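Local coordinates for protein photosystem II stability/assembly factor HCF136 (Cyanidioschyzon merolae, PDB 5OJ3) that is probably essential for photosystem II biogenesis, being required to assemble an early intermediate that includes the D2 protein and cytochrome b559, at residues D278-I284 / F319-T325; D373-V377 / S389-G393. One frame throughout, in Å; residues are numbered along the deposited sequence.

Contact 1: residues D278-I284 / F319-T325; sequences DVHGNYI and FIQNDAT
The backbone N-H of Val279 reaches Asn322 O at 3.0 Å, a bent bond (130° at the hydrogen) that comes from above the carbonyl plane. It ties together two neighbouring blades of the seven-bladed beta-propeller: residues 278-282 turn the chain between strands 275-277 and 283-287 of one blade, and residues 320-325 lead out of strand 314-319 of the next. The Asp278 carboxylate sits where the two meet. With CG anti to the backbone N (chi1 174°), it swings across the gap until OD1 faces the backbone N-H of Ala324; this hydrogen bond is modelled too short for its length to be trusted. The other oxygen stays at home: OD2 accepts from His280 N at 2.6 Å, nearly straight, on its anti side though 32° out of the carboxylate plane, and makes an Asx turn inside the type I turn that runs from Asp278 to Gly281. Of the two oxygens of this buried acid, OD2 thus has the sounder backbone bond. Asp323 lies close by, its OD1 3.7 Å from Asp278 OD1, a pairing of like charges that a protonated His280 could ease. The histidine ring points its edge at this second acid, CE1 lying 3.0 Å from Asp323 OD1, while Val279 CG1 covers one face. On its own side, Asp323 OD2 takes Thr325 OG1 from above the carboxylate plane. Beside the polar cluster the contact turns apolar. Tyr283 faces elsewhere and bonds to Glu224, whereas Ile284 points at Phe319 and brings CG2 to 3.4 Å from Phe319 CE1, neither squarely over the face nor at the edge. Asp278 CB lies over a face of the same ring in a CH-pi contact, 4.1 Å from the Phe319 centroid and offset toward its rim.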
loop_
_atom_site.group_PDB
_atom_site.type_symbol
_atom_site.label_atom_id
_atom_site.label_comp_id
_atom_site.label_asym_id
_atom_site.label_seq_id
_atom_site.Cartn_x
_atom_site.Cartn_y
_atom_site.Cartn_z
ATOM N N ASP A 278 5.451 -6.252 -4.541
ATOM C CA ASP A 278 6.797 -5.905 -4.944
ATOM C C ASP A 278 6.877 -5.823 -6.470
ATOM O O ASP A 278 5.961 -6.227 -7.194
ATOM C CB ASP A 278 7.752 -6.965 -4.380
ATOM C CG ASP A 278 9.174 -6.800 -4.835
ATOM O OD1 ASP A 278 9.946 -6.126 -4.130
ATOM O OD2 ASP A 278 9.526 -7.359 -5.894
ATOM N N VAL A 279 7.991 -5.279 -6.963
ATOM C CA VAL A 279 8.140 -5.101 -8.396
ATOM C C VAL A 279 8.335 -6.436 -9.099
ATOM O O VAL A 279 8.066 -6.548 -10.301
ATOM C CB VAL A 279 9.293 -4.118 -8.671
ATOM C CG1 VAL A 279 10.637 -4.832 -8.712
ATOM C CG2 VAL A 279 9.034 -3.337 -9.930
ATOM N N HIS A 280 8.795 -7.458 -8.379
ATOM C CA HIS A 280 8.942 -8.809 -8.907
ATOM C C HIS A 280 7.828 -9.745 -8.453
ATOM O O HIS A 280 7.963 -10.966 -8.588
ATOM C CB HIS A 280 10.310 -9.387 -8.524
ATOM C CG HIS A 280 11.458 -8.484 -8.856
ATOM N ND1 HIS A 280 12.153 -7.777 -7.899
ATOM C CD2 HIS A 280 12.031 -8.174 -10.043
ATOM C CE1 HIS A 280 13.110 -7.074 -8.482
ATOM N NE2 HIS A 280 13.052 -7.293 -9.783
ATOM N N GLY A 281 6.732 -9.205 -7.925
ATOM C CA GLY A 281 5.598 -10.009 -7.523
ATOM C C GLY A 281 5.639 -10.546 -6.111
ATOM O O GLY A 281 4.777 -11.360 -5.755
ATOM N N ASN A 282 6.598 -10.118 -5.295
ATOM C CA ASN A 282 6.614 -10.498 -3.891
ATOM C C ASN A 282 5.552 -9.714 -3.132
ATOM O O ASN A 282 5.258 -8.558 -3.447
ATOM C CB ASN A 282 7.985 -10.244 -3.264
ATOM C CG ASN A 282 9.074 -11.107 -3.863
ATOM O OD1 ASN A 282 8.802 -12.116 -4.507
ATOM N ND2 ASN A 282 10.322 -10.712 -3.648
ATOM N N TYR A 283 4.955 -10.362 -2.139
ATOM C CA TYR A 283 3.972 -9.722 -1.278
ATOM C C TYR A 283 4.510 -9.601 0.141
ATOM O O TYR A 283 5.244 -10.468 0.623
ATOM C CB TYR A 283 2.662 -10.513 -1.251
ATOM C CG TYR A 283 1.807 -10.383 -2.487
ATOM C CD1 TYR A 283 1.032 -9.254 -2.707
ATOM C CD2 TYR A 283 1.777 -11.393 -3.435
ATOM C CE1 TYR A 283 0.248 -9.141 -3.839
ATOM C CE2 TYR A 283 1.001 -11.289 -4.570
ATOM C CZ TYR A 283 0.230 -10.168 -4.763
ATOM O OH TYR A 283 -0.546 -10.064 -5.898
ATOM N N ILE A 284 4.129 -8.518 0.810
ATOM C CA ILE A 284 4.401 -8.351 2.231
ATOM C C ILE A 284 3.138 -7.814 2.885
ATOM O O ILE A 284 2.404 -7.014 2.292
ATOM C CB ILE A 284 5.609 -7.428 2.501
ATOM C CG1 ILE A 284 6.059 -7.562 3.956
ATOM C CG2 ILE A 284 5.273 -5.976 2.206
ATOM C CD1 ILE A 284 7.461 -7.068 4.203
ATOM N N PHE A 319 7.932 -2.317 1.078
ATOM C CA PHE A 319 9.235 -2.474 0.446
ATOM C C PHE A 319 9.849 -1.116 0.125
ATOM O O PHE A 319 9.141 -0.150 -0.166
ATOM C CB PHE A 319 9.134 -3.302 -0.842
ATOM C CG PHE A 319 8.646 -4.711 -0.631
ATOM C CD1 PHE A 319 7.358 -5.089 -0.981
ATOM C CD2 PHE A 319 9.479 -5.651 -0.044
ATOM C CE1 PHE A 319 6.923 -6.391 -0.782
ATOM C CE2 PHE A 319 9.050 -6.949 0.160
ATOM C CZ PHE A 319 7.771 -7.320 -0.207
ATOM N N ILE A 320 11.180 -1.053 0.181
ATOM C CA ILE A 320 11.898 0.174 -0.153
ATOM C C ILE A 320 11.821 0.402 -1.658
ATOM O O ILE A 320 12.337 -0.400 -2.450
ATOM C CB ILE A 320 13.353 0.114 0.330
ATOM C CG1 ILE A 320 13.429 0.424 1.828
ATOM C CG2 ILE A 320 14.228 1.086 -0.450
ATOM C CD1 ILE A 320 14.619 -0.197 2.523
ATOM N N GLN A 321 11.184 1.508 -2.049
ATOM C CA GLN A 321 10.842 1.822 -3.442
ATOM C C GLN A 321 10.452 0.564 -4.215
ATOM O O GLN A 321 10.976 0.260 -5.288
ATOM C CB GLN A 321 11.960 2.612 -4.136
ATOM C CG GLN A 321 13.396 2.186 -3.881
ATOM C CD GLN A 321 14.396 3.149 -4.498
ATOM O OE1 GLN A 321 14.047 3.954 -5.361
ATOM N NE2 GLN A 321 15.643 3.082 -4.047
ATOM N N ASN A 322 9.500 -0.167 -3.631
ATOM C CA ASN A 322 8.785 -1.263 -4.287
ATOM C C ASN A 322 9.718 -2.358 -4.796
ATOM O O ASN A 322 9.466 -2.974 -5.829
ATOM C CB ASN A 322 7.917 -0.735 -5.431
ATOM C CG ASN A 322 7.015 0.401 -4.997
ATOM O OD1 ASN A 322 6.520 0.421 -3.870
ATOM N ND2 ASN A 322 6.798 1.359 -5.891
ATOM N N ASP A 323 10.791 -2.633 -4.062
ATOM C CA ASP A 323 11.698 -3.706 -4.464
ATOM C C ASP A 323 12.289 -4.351 -3.222
ATOM O O ASP A 323 12.991 -3.694 -2.448
ATOM C CB ASP A 323 12.810 -3.211 -5.385
ATOM C CG ASP A 323 13.651 -4.354 -5.942
ATOM O OD1 ASP A 323 13.197 -5.518 -5.873
ATOM O OD2 ASP A 323 14.770 -4.093 -6.429
ATOM N N ALA A 324 12.002 -5.642 -3.043
ATOM C CA ALA A 324 12.516 -6.384 -1.901
ATOM C C ALA A 324 14.031 -6.562 -1.940
ATOM O O ALA A 324 14.625 -6.877 -0.904
ATOM C CB ALA A 324 11.841 -7.754 -1.824
ATOM N N THR A 325 14.672 -6.367 -3.095
ATOM C CA THR A 325 16.126 -6.424 -3.160
ATOM C C THR A 325 16.803 -5.191 -2.580
ATOM O O THR A 325 18.029 -5.204 -2.414
ATOM C CB THR A 325 16.591 -6.611 -4.610
ATOM O OG1 THR A 325 16.649 -5.334 -5.266
ATOM C CG2 THR A 325 15.650 -7.538 -5.370
#

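Contact 2: residues D373-V377 / S389-G393; sequences DDRHV and SDDGG
Val377 and Ser389 form an antiparallel hydrogen-bonded pair: Val377 N gives a nearly straight bond (170°) to Ser389 O at 2.7 Å, and Ser389 N answers to Val377 O at 3.0 Å. The pair joins strands 377-381 and 386-389 within one propeller blade, just where 389-393 enters an Asp-box turn. The sequence fits the Ser-X-Asp-X-Gly-X-Thr-Trp signature, with Ser389, Asp391, Gly393, Thr395 and Trp396 in the named places; Asp391 bonds to Thr395 OG1 and Ser389 OG to Thr395 O. This is the compact half. Val377 CG2 packs against the Gly392 carbonyl, its CB meets that of Ser389, and Trp396 touches both side chains. Arg375 O points into the turn, where Gly392 N gives it a weak bond. Toward solvent the contact rests on single side chains. The exposed Arg375 bends at chi3 (53°) and comes round side-on, so that NE and NH2 both grip Asp390 O; the NH2 bond, 2.9 Å long, lies in the carbonyl plane, and the NE bond is tilted from it. The Asp390 carboxylate is engaged elsewhere, in a salt bridge with Arg397. His376 stands beside it, CD2 3.6 Å from Asp390 OD2 with ring and carboxylate 49° apart, while ND1 turns to Asp373 OD1 at 2.8 Å, almost in the ring plane. The same oxygen also accepts from His376 N, an Asx motif. A leucine in place of His376 would probably cost the Asp373 carboxylate its ring N-H partner, leaving the group, still met by the backbone N, freer to turn. The chemistry implies that the strand pair is fixed by main-chain bonds and the turn largely by Asp-box side chains, while the guanidinium clamps the solvent side through a carbonyl oxygen, without an ion pair to Asp390.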
loop_
_atom_site.group_PDB
_atom_site.type_symbol
_atom_site.label_atom_id
_atom_site.label_comp_id
_atom_site.label_asym_id
_atom_site.label_seq_id
_atom_site.Cartn_x
_atom_site.Cartn_y
_atom_site.Cartn_z
ATOM N N ASP A 373 14.059 8.302 -4.112
ATOM C CA ASP A 373 15.210 7.580 -4.642
ATOM C C ASP A 373 15.931 6.947 -3.458
ATOM O O ASP A 373 15.352 6.795 -2.377
ATOM C CB ASP A 373 16.108 8.520 -5.467
ATOM C CG ASP A 373 16.703 9.640 -4.635
ATOM O OD1 ASP A 373 16.022 10.113 -3.702
ATOM O OD2 ASP A 373 17.853 10.048 -4.911
ATOM N N ASP A 374 17.189 6.554 -3.665
ATOM C CA ASP A 374 17.961 5.952 -2.583
ATOM C C ASP A 374 18.058 6.876 -1.372
ATOM O O ASP A 374 17.984 6.409 -0.229
ATOM C CB ASP A 374 19.352 5.538 -3.074
ATOM C CG ASP A 374 19.340 4.212 -3.826
ATOM O OD1 ASP A 374 18.446 3.380 -3.563
ATOM O OD2 ASP A 374 20.235 3.992 -4.672
ATOM N N ARG A 375 18.231 8.183 -1.590
ATOM C CA ARG A 375 18.566 9.092 -0.499
ATOM C C ARG A 375 17.413 9.933 0.025
ATOM O O ARG A 375 17.448 10.318 1.196
ATOM C CB ARG A 375 19.637 10.100 -0.934
ATOM C CG ARG A 375 21.062 9.656 -1.088
ATOM C CD ARG A 375 21.807 10.897 -1.562
ATOM N NE ARG A 375 21.533 12.009 -0.649
ATOM C CZ ARG A 375 21.807 13.287 -0.895
ATOM N NH1 ARG A 375 22.437 13.639 -2.007
ATOM N NH2 ARG A 375 21.500 14.209 0.009
ATOM N N HIS A 376 16.384 10.216 -0.762
ATOM C CA HIS A 376 15.301 11.076 -0.298
ATOM C C HIS A 376 14.088 10.248 0.102
ATOM O O HIS A 376 13.528 9.515 -0.719
ATOM C CB HIS A 376 14.942 12.116 -1.361
ATOM C CG HIS A 376 16.107 12.946 -1.811
ATOM N ND1 HIS A 376 16.945 12.559 -2.834
ATOM C CD2 HIS A 376 16.575 14.139 -1.372
ATOM C CE1 HIS A 376 17.877 13.480 -3.009
ATOM N NE2 HIS A 376 17.675 14.449 -2.134
ATOM N N VAL A 377 13.688 10.376 1.366
ATOM C CA VAL A 377 12.580 9.621 1.930
ATOM C C VAL A 377 11.589 10.578 2.577
ATOM O O VAL A 377 11.949 11.662 3.046
ATOM C CB VAL A 377 13.074 8.577 2.958
ATOM C CG1 VAL A 377 11.998 7.549 3.230
ATOM C CG2 VAL A 377 14.334 7.891 2.460
ATOM N N SER A 389 13.736 12.733 5.136
ATOM C CA SER A 389 15.100 12.244 5.287
ATOM C C SER A 389 15.808 12.386 3.946
ATOM O O SER A 389 15.257 11.990 2.914
ATOM C CB SER A 389 15.118 10.789 5.763
ATOM O OG SER A 389 16.440 10.284 5.839
ATOM N N ASP A 390 17.024 12.937 3.955
ATOM C CA ASP A 390 17.809 13.095 2.734
ATOM C C ASP A 390 19.125 12.325 2.771
ATOM O O ASP A 390 20.054 12.657 2.027
ATOM C CB ASP A 390 18.043 14.574 2.421
ATOM C CG ASP A 390 16.766 15.380 2.465
ATOM O OD1 ASP A 390 16.798 16.560 2.867
ATOM O OD2 ASP A 390 15.713 14.823 2.069
ATOM N N ASP A 391 19.232 11.330 3.643
ATOM C CA ASP A 391 20.438 10.536 3.799
ATOM C C ASP A 391 20.025 9.072 3.940
ATOM O O ASP A 391 20.357 8.389 4.913
ATOM C CB ASP A 391 21.289 11.024 4.969
ATOM C CG ASP A 391 20.574 10.930 6.302
ATOM O OD1 ASP A 391 19.331 10.802 6.318
ATOM O OD2 ASP A 391 21.268 10.975 7.333
ATOM N N GLY A 392 19.293 8.577 2.940
ATOM C CA GLY A 392 18.523 7.367 3.132
ATOM C C GLY A 392 17.459 7.594 4.182
ATOM O O GLY A 392 16.848 8.664 4.254
ATOM N N GLY A 393 17.249 6.597 5.032
ATOM C CA GLY A 393 16.346 6.768 6.154
ATOM C C GLY A 393 17.084 6.941 7.465
ATOM O O GLY A 393 16.602 6.513 8.517
#

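How the contacts relate
Contact 1 bridges two adjacent blades near the middle of the propeller, whereas contact 2 lies wholly within the following blade, farther out. Their centres are about 17 Å apart. Both are partly buried, the first with the larger share of buried residues: an aspartate packs its CB on a phenylalanine face and turns its carboxylate to backbone N-H groups. The second relies on strand pairing, a glycine-rich turn and an exposed arginine. In both, an aspartate accepts a backbone N-H, in an Asx turn two residues on and an Asx motif three. The two also touch: Gln321 NE2, in 319-325, lies 2.9 Å from Asp374 OD1 in 373-377, placing the inner loops of successive blades side by side.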